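Alanine racemase (Acinetobacter baumannii, PDB 4QHR) is a fold-type III protein of the alanine racemase family, built from an N-terminal TIM-type barrel and a C-terminal beta domain. Local coordinates at residues Gln104-Lys112 with Val143-Phe152; Thr5-Asn16 with Asp229-Thr237. All coordinates share one frame; numbering follows the deposited sequence.

Interaction 1 of 2, residues Gln104-Lys112 with Val143-Phe152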
loop_
_atom_site.group_PDB
_atom_site.type_symbol
_atom_site.label_atom_id
_atom_site.label_comp_id
_atom_site.label_asym_id
_atom_site.label_seq_id
_atom_site.Cartn_x
_atom_site.Cartn_y
_atom_site.Cartn_z
ATOM N N GLN A 104 -21.138 13.741 -19.592
ATOM C CA GLN A 104 -21.829 13.956 -18.284
ATOM C C GLN A 104 -22.846 15.085 -18.387
ATOM O O GLN A 104 -23.903 15.090 -17.725
ATOM C CB GLN A 104 -20.807 14.290 -17.199
ATOM C CG GLN A 104 -20.019 13.118 -16.654
ATOM C CD GLN A 104 -18.811 13.579 -15.853
ATOM O OE1 GLN A 104 -18.318 14.700 -16.023
ATOM N NE2 GLN A 104 -18.314 12.717 -14.979
ATOM N N PHE A 105 -22.508 16.061 -19.200
ATOM C CA PHE A 105 -23.455 17.139 -19.487
ATOM C C PHE A 105 -24.736 16.569 -20.032
ATOM O O PHE A 105 -25.818 16.895 -19.533
ATOM C CB PHE A 105 -22.835 18.124 -20.449
ATOM C CG PHE A 105 -23.778 19.219 -20.884
ATOM C CD1 PHE A 105 -24.140 20.232 -20.020
ATOM C CD2 PHE A 105 -24.285 19.228 -22.157
ATOM C CE1 PHE A 105 -24.976 21.267 -20.440
ATOM C CE2 PHE A 105 -25.124 20.239 -22.571
ATOM C CZ PHE A 105 -25.470 21.269 -21.713
ATOM N N GLU A 106 -24.621 15.676 -21.023
ATOM C CA GLU A 106 -25.822 15.085 -21.644
ATOM C C GLU A 106 -26.621 14.302 -20.636
ATOM O O GLU A 106 -27.845 14.436 -20.585
ATOM C CB GLU A 106 -25.453 14.228 -22.880
ATOM C CG GLU A 106 -25.053 15.135 -24.056
ATOM C CD GLU A 106 -24.230 14.445 -25.120
ATOM O OE1 GLU A 106 -24.131 13.200 -25.093
ATOM O OE2 GLU A 106 -23.633 15.162 -25.967
ATOM N N TRP A 107 -25.953 13.504 -19.810
ATOM C CA TRP A 107 -26.688 12.720 -18.798
ATOM C C TRP A 107 -27.413 13.588 -17.755
ATOM O O TRP A 107 -28.520 13.257 -17.301
ATOM C CB TRP A 107 -25.753 11.773 -18.079
ATOM C CG TRP A 107 -25.096 10.752 -18.963
ATOM C CD1 TRP A 107 -25.534 10.280 -20.170
ATOM C CD2 TRP A 107 -23.860 10.053 -18.680
ATOM N NE1 TRP A 107 -24.635 9.355 -20.670
ATOM C CE2 TRP A 107 -23.615 9.183 -19.764
ATOM C CE3 TRP A 107 -22.948 10.080 -17.609
ATOM C CZ2 TRP A 107 -22.498 8.349 -19.806
ATOM C CZ3 TRP A 107 -21.835 9.252 -17.662
ATOM C CH2 TRP A 107 -21.634 8.395 -18.751
ATOM N N LEU A 108 -26.779 14.683 -17.359
ATOM C CA LEU A 108 -27.328 15.585 -16.348
ATOM C C LEU A 108 -28.577 16.276 -16.875
ATOM O O LEU A 108 -29.607 16.360 -16.190
ATOM C CB LEU A 108 -26.300 16.638 -15.966
ATOM C CG LEU A 108 -26.832 17.640 -14.953
ATOM C CD1 LEU A 108 -27.087 16.993 -13.571
ATOM C CD2 LEU A 108 -25.864 18.763 -14.845
ATOM N N ILE A 109 -28.503 16.806 -18.081
ATOM C CA ILE A 109 -29.706 17.424 -18.705
ATOM C C ILE A 109 -30.833 16.417 -18.823
ATOM O O ILE A 109 -31.983 16.713 -18.530
ATOM C CB ILE A 109 -29.394 17.956 -20.120
ATOM C CG1 ILE A 109 -28.433 19.129 -20.059
ATOM C CG2 ILE A 109 -30.701 18.306 -20.885
ATOM C CD1 ILE A 109 -28.904 20.324 -19.296
ATOM N N LYS A 110 -30.489 15.223 -19.245
ATOM C CA LYS A 110 -31.426 14.131 -19.272
ATOM C C LYS A 110 -32.158 13.956 -17.955
ATOM O O LYS A 110 -33.360 13.708 -17.989
ATOM C CB LYS A 110 -30.737 12.834 -19.669
ATOM C CG LYS A 110 -31.660 11.634 -19.847
ATOM C CD LYS A 110 -31.265 10.753 -21.043
ATOM C CE LYS A 110 -32.147 9.499 -21.139
ATOM N NZ LYS A 110 -31.740 8.413 -20.193
ATOM N N HIS A 111 -31.458 14.060 -16.815
ATOM C CA HIS A 111 -32.068 13.918 -15.487
ATOM C C HIS A 111 -32.304 15.251 -14.761
ATOM O O HIS A 111 -32.419 15.281 -13.547
ATOM C CB HIS A 111 -31.206 13.012 -14.599
ATOM C CG HIS A 111 -31.091 11.620 -15.120
ATOM N ND1 HIS A 111 -30.149 11.263 -16.057
ATOM C CD2 HIS A 111 -31.829 10.514 -14.882
ATOM C CE1 HIS A 111 -30.294 9.984 -16.357
ATOM N NE2 HIS A 111 -31.299 9.506 -15.652
ATOM N N LYS A 112 -32.465 16.330 -15.503
ATOM C CA LYS A 112 -32.494 17.652 -14.893
ATOM C C LYS A 112 -33.639 17.875 -13.899
ATOM O O LYS A 112 -33.434 18.457 -12.853
ATOM C CB LYS A 112 -32.484 18.734 -15.974
ATOM C CG LYS A 112 -33.813 18.978 -16.653
ATOM C CD LYS A 112 -33.656 20.032 -17.721
ATOM C CE LYS A 112 -34.896 20.161 -18.592
ATOM N NZ LYS A 112 -34.460 20.439 -20.003
ATOM N N VAL A 143 -21.542 25.951 -21.610
ATOM C CA VAL A 143 -22.060 24.900 -20.729
ATOM C C VAL A 143 -22.761 25.577 -19.564
ATOM O O VAL A 143 -23.880 25.301 -19.294
ATOM C CB VAL A 143 -20.932 23.972 -20.224
ATOM C CG1 VAL A 143 -21.405 23.052 -19.101
ATOM C CG2 VAL A 143 -20.378 23.143 -21.379
ATOM N N ILE A 144 -22.073 26.468 -18.886
ATOM C CA ILE A 144 -22.671 27.182 -17.741
ATOM C C ILE A 144 -23.934 27.972 -18.133
ATOM O O ILE A 144 -24.978 27.822 -17.488
ATOM C CB ILE A 144 -21.624 28.039 -17.069
ATOM C CG1 ILE A 144 -20.601 27.106 -16.391
ATOM C CG2 ILE A 144 -22.248 28.970 -16.031
ATOM C CD1 ILE A 144 -19.399 27.808 -15.846
ATOM N N LYS A 145 -23.847 28.742 -19.204
ATOM C CA LYS A 145 -25.020 29.457 -19.712
ATOM C C LYS A 145 -26.181 28.533 -19.930
ATOM O O LYS A 145 -27.282 28.852 -19.500
ATOM C CB LYS A 145 -24.680 30.290 -20.940
ATOM C CG LYS A 145 -23.802 31.454 -20.519
ATOM C CD LYS A 145 -23.651 32.570 -21.536
ATOM C CE LYS A 145 -22.738 33.637 -20.919
ATOM N NZ LYS A 145 -22.820 34.892 -21.711
ATOM N N THR A 146 -25.946 27.368 -20.534
ATOM C CA THR A 146 -27.008 26.436 -20.788
ATOM C C THR A 146 -27.599 25.832 -19.517
ATOM O O THR A 146 -28.823 25.711 -19.377
ATOM C CB THR A 146 -26.520 25.343 -21.760
ATOM O OG1 THR A 146 -26.052 25.968 -22.948
ATOM C CG2 THR A 146 -27.634 24.432 -22.150
ATOM N N LEU A 147 -26.738 25.473 -18.575
ATOM C CA LEU A 147 -27.223 24.897 -17.331
ATOM C C LEU A 147 -28.067 25.898 -16.569
ATOM O O LEU A 147 -29.153 25.549 -16.025
ATOM C CB LEU A 147 -26.039 24.443 -16.453
ATOM C CG LEU A 147 -25.307 23.229 -17.004
ATOM C CD1 LEU A 147 -23.968 23.027 -16.294
ATOM C CD2 LEU A 147 -26.170 22.002 -16.878
ATOM N N LYS A 148 -27.578 27.126 -16.475
ATOM C CA LYS A 148 -28.379 28.189 -15.826
ATOM C C LYS A 148 -29.763 28.344 -16.468
ATOM O O LYS A 148 -30.783 28.397 -15.775
ATOM C CB LYS A 148 -27.669 29.535 -15.903
ATOM C CG LYS A 148 -26.505 29.685 -14.976
ATOM C CD LYS A 148 -26.060 31.134 -15.059
ATOM C CE LYS A 148 -24.993 31.483 -14.053
ATOM N NZ LYS A 148 -24.774 32.946 -14.035
ATOM N N SER A 149 -29.794 28.398 -17.789
ATOM C CA SER A 149 -31.052 28.578 -18.499
ATOM C C SER A 149 -31.944 27.368 -18.338
ATOM O O SER A 149 -33.131 27.520 -18.335
ATOM C CB SER A 149 -30.827 28.959 -19.978
ATOM O OG SER A 149 -30.430 27.828 -20.709
ATOM N N GLU A 150 -31.366 26.177 -18.168
ATOM C CA GLU A 150 -32.131 24.962 -17.838
ATOM C C GLU A 150 -32.634 24.861 -16.405
ATOM O O GLU A 150 -33.333 23.937 -16.101
ATOM C CB GLU A 150 -31.305 23.702 -18.183
ATOM C CG GLU A 150 -31.064 23.494 -19.669
ATOM C CD GLU A 150 -32.328 23.115 -20.424
ATOM O OE1 GLU A 150 -33.305 22.633 -19.791
ATOM O OE2 GLU A 150 -32.361 23.348 -21.643
ATOM N N GLY A 151 -32.271 25.795 -15.527
ATOM C CA GLY A 151 -32.759 25.851 -14.154
ATOM C C GLY A 151 -31.775 25.390 -13.072
ATOM O O GLY A 151 -32.144 25.335 -11.881
ATOM N N PHE A 152 -30.529 25.123 -13.448
ATOM C CA PHE A 152 -29.521 24.667 -12.507
ATOM C C PHE A 152 -28.849 25.805 -11.750
ATOM O O PHE A 152 -28.653 26.904 -12.266
ATOM C CB PHE A 152 -28.408 23.865 -13.183
ATOM C CG PHE A 152 -28.817 22.525 -13.708
ATOM C CD1 PHE A 152 -28.758 21.379 -12.894
ATOM C CD2 PHE A 152 -29.241 22.376 -14.991
ATOM C CE1 PHE A 152 -29.105 20.128 -13.396
ATOM C CE2 PHE A 152 -29.577 21.117 -15.497
ATOM C CZ PHE A 152 -29.527 20.005 -14.683
#
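Phe105 of helix 102-110 reaches across to helix 139-149, its neighbour on the outside of the TIM-type barrel; the two run almost parallel, 7° between the short segments, as neighbouring outer helices of such a barrel roughly do. With CG anti to the backbone N (chi1 176°), the torsion carries the Phe105 ring across to the other helix. Thr146 CG2 meets its rim in the ring plane at CZ, and Leu147 CD2 lies 3.8 Å from Phe105 CE1. Over one face sits Ile109 CG1 of its own helix. Thr146 OG1 is hydrogen-bonded to Glu142 O, one turn earlier in its own helix.

Leu147 CD2 also touches Leu108 CD2 at 3.8 Å, the two side chains crossing at about a right angle. Phe152, just past the helix end, where Gly151 with positive phi forms a Schellman motif, packs against Leu108 as well. Leu108 CD2 stands over one face of the Phe152 ring, a CH-pi contact with 4.2 Å to the centroid, while Lys112 CB lies 3.5 Å from Phe152 CZ. Strands 95-99 and 122-125 close the inner side, Val122 touching both Leu108 and Phe152.

At the outer margin Ile109 CD1 packs on Glu150 CG at 3.9 Å. The Glu150 chain is bent at chi2 (-70°), and its carboxylate is crossed by the end of Lys112. Lys112 NZ and Glu150 OE1 form a salt bridge modelled at 2.5 Å, so short that its exact length is doubtful.

Interaction 2 of 2, residues Thr5-Asn16 with Asp229-Thr237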
loop_
_atom_site.group_PDB
_atom_site.type_symbol
_atom_site.label_atom_id
_atom_site.label_comp_id
_atom_site.label_asym_id
_atom_site.label_seq_id
_atom_site.Cartn_x
_atom_site.Cartn_y
_atom_site.Cartn_z
ATOM N N THR A 5 0.110 -1.357 14.145
ATOM C CA THR A 5 -1.083 -0.577 14.484
ATOM C C THR A 5 -1.130 0.833 13.843
ATOM O O THR A 5 -0.145 1.531 13.740
ATOM C CB THR A 5 -1.127 -0.433 15.997
ATOM O OG1 THR A 5 -0.902 -1.710 16.591
ATOM C CG2 THR A 5 -2.476 0.070 16.480
ATOM N N VAL A 6 -2.317 1.215 13.423
ATOM C CA VAL A 6 -2.610 2.506 12.805
ATOM C C VAL A 6 -3.628 3.175 13.733
ATOM O O VAL A 6 -4.753 2.670 13.870
ATOM C CB VAL A 6 -3.202 2.347 11.421
ATOM C CG1 VAL A 6 -3.779 3.665 10.896
ATOM C CG2 VAL A 6 -2.168 1.780 10.419
ATOM N N TYR A 7 -3.205 4.257 14.363
ATOM C CA TYR A 7 -3.999 5.044 15.328
ATOM C C TYR A 7 -4.447 6.300 14.642
ATOM O O TYR A 7 -3.644 6.924 13.957
ATOM C CB TYR A 7 -3.147 5.507 16.528
ATOM C CG TYR A 7 -2.599 4.410 17.391
ATOM C CD1 TYR A 7 -1.355 3.845 17.121
ATOM C CD2 TYR A 7 -3.295 3.949 18.450
ATOM C CE1 TYR A 7 -0.831 2.846 17.904
ATOM C CE2 TYR A 7 -2.790 2.938 19.222
ATOM C CZ TYR A 7 -1.549 2.398 18.945
ATOM O OH TYR A 7 -1.022 1.402 19.702
ATOM N N ILE A 8 -5.691 6.679 14.867
ATOM C CA ILE A 8 -6.290 7.867 14.277
ATOM C C ILE A 8 -6.822 8.783 15.380
ATOM O O ILE A 8 -7.782 8.412 16.082
ATOM C CB ILE A 8 -7.460 7.476 13.319
ATOM C CG1 ILE A 8 -7.034 6.444 12.281
ATOM C CG2 ILE A 8 -8.003 8.726 12.625
ATOM C CD1 ILE A 8 -6.037 7.016 11.249
ATOM N N ASP A 9 -6.238 9.965 15.520
ATOM C CA ASP A 9 -6.572 10.983 16.562
ATOM C C ASP A 9 -7.706 11.906 16.088
ATOM O O ASP A 9 -7.499 12.745 15.224
ATOM C CB ASP A 9 -5.285 11.711 16.910
ATOM C CG ASP A 9 -5.436 12.883 17.878
ATOM O OD1 ASP A 9 -6.492 13.208 18.457
ATOM O OD2 ASP A 9 -4.356 13.513 18.054
ATOM N N ARG A 10 -8.906 11.691 16.654
ATOM C CA ARG A 10 -10.151 12.454 16.298
ATOM C C ARG A 10 -10.027 13.919 16.697
ATOM O O ARG A 10 -10.490 14.807 16.022
ATOM C CB ARG A 10 -11.408 11.842 16.979
ATOM N N GLN A 11 -9.348 14.199 17.779
ATOM C CA GLN A 11 -9.198 15.610 18.202
ATOM C C GLN A 11 -8.290 16.401 17.242
ATOM O O GLN A 11 -8.490 17.582 17.009
ATOM C CB GLN A 11 -8.674 15.719 19.625
ATOM C CG GLN A 11 -9.611 15.062 20.672
ATOM C CD GLN A 11 -9.730 13.525 20.549
ATOM O OE1 GLN A 11 -8.775 12.816 20.131
ATOM N NE2 GLN A 11 -10.915 12.996 20.893
ATOM N N ALA A 12 -7.268 15.740 16.719
ATOM C CA ALA A 12 -6.408 16.384 15.753
ATOM C C ALA A 12 -7.188 16.681 14.496
ATOM O O ALA A 12 -7.025 17.743 13.926
ATOM C CB ALA A 12 -5.204 15.491 15.474
ATOM N N LEU A 13 -8.000 15.733 14.014
ATOM C CA LEU A 13 -8.862 16.011 12.858
ATOM C C LEU A 13 -9.740 17.241 13.088
ATOM O O LEU A 13 -9.868 18.070 12.192
ATOM C CB LEU A 13 -9.802 14.854 12.524
ATOM C CG LEU A 13 -9.179 13.655 11.858
ATOM C CD1 LEU A 13 -10.060 12.427 12.040
ATOM C CD2 LEU A 13 -8.992 13.938 10.376
ATOM N N GLN A 14 -10.346 17.340 14.276
ATOM C CA GLN A 14 -11.209 18.498 14.586
ATOM C C GLN A 14 -10.400 19.761 14.579
ATOM O O GLN A 14 -10.831 20.800 14.130
ATOM C CB GLN A 14 -11.896 18.386 15.952
ATOM C CG GLN A 14 -12.825 17.215 16.049
ATOM C CD GLN A 14 -13.455 17.057 17.424
ATOM O OE1 GLN A 14 -12.795 17.136 18.455
ATOM N NE2 GLN A 14 -14.745 16.803 17.433
ATOM N N TYR A 15 -9.216 19.679 15.120
ATOM C CA TYR A 15 -8.351 20.851 15.199
ATOM C C TYR A 15 -7.956 21.392 13.797
ATOM O O TYR A 15 -7.930 22.598 13.553
ATOM C CB TYR A 15 -7.094 20.470 15.996
ATOM C CG TYR A 15 -6.152 21.583 16.222
ATOM C CD1 TYR A 15 -5.173 21.905 15.274
ATOM C CD2 TYR A 15 -6.222 22.340 17.386
ATOM C CE1 TYR A 15 -4.295 22.953 15.501
ATOM C CE2 TYR A 15 -5.339 23.366 17.612
ATOM C CZ TYR A 15 -4.386 23.670 16.675
ATOM O OH TYR A 15 -3.510 24.695 16.907
ATOM N N ASN A 16 -7.600 20.478 12.906
ATOM C CA ASN A 16 -7.155 20.861 11.566
ATOM C C ASN A 16 -8.322 21.379 10.765
ATOM O O ASN A 16 -8.172 22.293 9.972
ATOM C CB ASN A 16 -6.559 19.623 10.905
ATOM C CG ASN A 16 -5.337 19.104 11.626
ATOM O OD1 ASN A 16 -4.627 19.871 12.311
ATOM N ND2 ASN A 16 -5.051 17.826 11.452
ATOM N N ASP A 229 0.934 24.943 11.787
ATOM C CA ASP A 229 0.055 24.704 12.927
ATOM C C ASP A 229 -1.036 23.661 12.582
ATOM O O ASP A 229 -2.243 23.915 12.731
ATOM C CB ASP A 229 -0.555 26.003 13.528
ATOM C CG ASP A 229 -1.369 25.750 14.816
ATOM O OD1 ASP A 229 -1.179 24.765 15.594
ATOM O OD2 ASP A 229 -2.239 26.577 15.067
ATOM N N LEU A 230 -0.579 22.493 12.128
ATOM C CA LEU A 230 -1.474 21.338 11.950
ATOM C C LEU A 230 -1.055 20.179 12.854
ATOM O O LEU A 230 0.147 20.021 13.151
ATOM C CB LEU A 230 -1.471 20.887 10.490
ATOM C CG LEU A 230 -1.911 21.904 9.453
ATOM C CD1 LEU A 230 -1.470 21.474 8.042
ATOM C CD2 LEU A 230 -3.422 22.043 9.463
ATOM N N LYS A 231 -2.017 19.363 13.272
ATOM C CA LYS A 231 -1.746 18.225 14.139
ATOM C C LYS A 231 -1.797 16.884 13.387
ATOM O O LYS A 231 -2.855 16.515 12.871
ATOM C CB LYS A 231 -2.776 18.212 15.256
ATOM C CG LYS A 231 -2.461 19.302 16.256
ATOM C CD LYS A 231 -3.441 19.338 17.375
ATOM C CE LYS A 231 -3.030 20.525 18.249
ATOM N NZ LYS A 231 -3.989 20.455 19.359
ATOM N N PRO A 232 -0.662 16.150 13.342
ATOM C CA PRO A 232 -0.707 14.821 12.686
ATOM C C PRO A 232 -1.850 13.983 13.237
ATOM O O PRO A 232 -2.022 13.868 14.469
ATOM C CB PRO A 232 0.658 14.215 13.031
ATOM C CG PRO A 232 1.555 15.393 13.191
ATOM C CD PRO A 232 0.705 16.511 13.747
ATOM N N VAL A 233 -2.615 13.370 12.350
ATOM C CA VAL A 233 -3.751 12.577 12.771
ATOM C C VAL A 233 -3.349 11.092 12.952
ATOM O O VAL A 233 -3.759 10.419 13.931
ATOM C CB VAL A 233 -4.875 12.738 11.750
ATOM C CG1 VAL A 233 -6.018 11.737 11.997
ATOM C CG2 VAL A 233 -5.398 14.155 11.735
ATOM N N MET A 234 -2.581 10.560 12.011
ATOM C CA MET A 234 -2.195 9.169 12.032
ATOM C C MET A 234 -0.849 8.946 12.731
ATOM O O MET A 234 0.145 9.593 12.374
ATOM C CB MET A 234 -2.059 8.608 10.596
ATOM C CG MET A 234 -1.760 7.133 10.548
ATOM S SD MET A 234 -1.455 6.342 8.955
ATOM C CE MET A 234 -2.953 6.744 8.039
ATOM N N THR A 235 -0.843 7.994 13.663
ATOM C CA THR A 235 0.401 7.378 14.136
ATOM C C THR A 235 0.468 5.918 13.693
ATOM O O THR A 235 -0.486 5.116 13.930
ATOM C CB THR A 235 0.523 7.498 15.650
ATOM O OG1 THR A 235 0.332 8.868 15.991
ATOM C CG2 THR A 235 1.938 7.101 16.086
ATOM N N PHE A 236 1.583 5.535 13.072
ATOM C CA PHE A 236 1.762 4.174 12.535
ATOM C C PHE A 236 2.865 3.553 13.406
ATOM O O PHE A 236 4.004 4.031 13.410
ATOM C CB PHE A 236 2.152 4.284 11.052
ATOM C CG PHE A 236 2.291 2.967 10.289
ATOM C CD1 PHE A 236 1.615 1.783 10.643
ATOM C CD2 PHE A 236 3.068 2.943 9.154
ATOM C CE1 PHE A 236 1.774 0.622 9.874
ATOM C CE2 PHE A 236 3.240 1.800 8.400
ATOM C CZ PHE A 236 2.604 0.640 8.763
ATOM N N THR A 237 2.502 2.508 14.161
ATOM C CA THR A 237 3.451 1.811 15.051
ATOM C C THR A 237 3.650 0.314 14.814
ATOM O O THR A 237 2.861 -0.358 14.179
ATOM C CB THR A 237 3.106 2.028 16.546
ATOM O OG1 THR A 237 1.975 1.227 16.935
ATOM C CG2 THR A 237 2.866 3.526 16.826
HETATM O O HOH W 1 1.949 -1.617 17.098
#
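Tyr15, its CG anti to the backbone N (chi1 -177°), lays one ring face against the extended Lys231 chain, whose CE stands over the ring centre, 3.6 Å from the centroid; NZ adds a cation-pi contact nearer the rim. The phenol is fixed at its far end, where Tyr15 OH donates to Asp229 OD1 at 2.7 Å, on the syn side of the carboxylate. From the next residue, the Asn16 amide grips the backbone of Lys231 twice: OD1 accepts from Lys231 N in the carbonyl plane on a lone pair (2.8 Å), while ND2 donates to Lys231 O at 2.9 Å.

Between helix and strand, Leu13 CG and Ile8 CG2 both meet Val233 CG1, and Asp9 N-caps the helix through OD1. Strand 4-8 pairs antiparallel with strand 234-246, joining the chain's N-terminal strand to the C-terminal beta domain; strand 352-355 flanks it in parallel. Thr5-Thr237 and Tyr7-Thr235 are hydrogen-bonded pairs. On the face carrying Val6 and Phe236, Val6 CG2 meets Phe236 CD1 at 3.8 Å. On the other, Tyr7 CE1 abuts Thr237 OG1 at 3.4 Å, Thr5 CG2 sits over one face of the Tyr7 ring, offset toward its rim, and a water links Thr5 OG1 with Thr237 OG1.

Interaction 1 is nested along the chain within the loop that interaction 2 closes, yet the two lie on opposite sides of the chain's centre, with their own centres 41 Å apart and nearest atoms about 27 Å apart. Residues 104-112 and 143-152 join two outer helices of the barrel; the centre of interaction 1 lies 31 Å from the chain centre, that of interaction 2 13 Å. Interaction 2 ties the start of the chain to the beta domain that follows the barrel. Neither contact includes Lys34, the lysine modified with pyridoxal phosphate, which follows barrel strand 28-32. Within the dimeric assembly, the second subunit touches neither pair of segments.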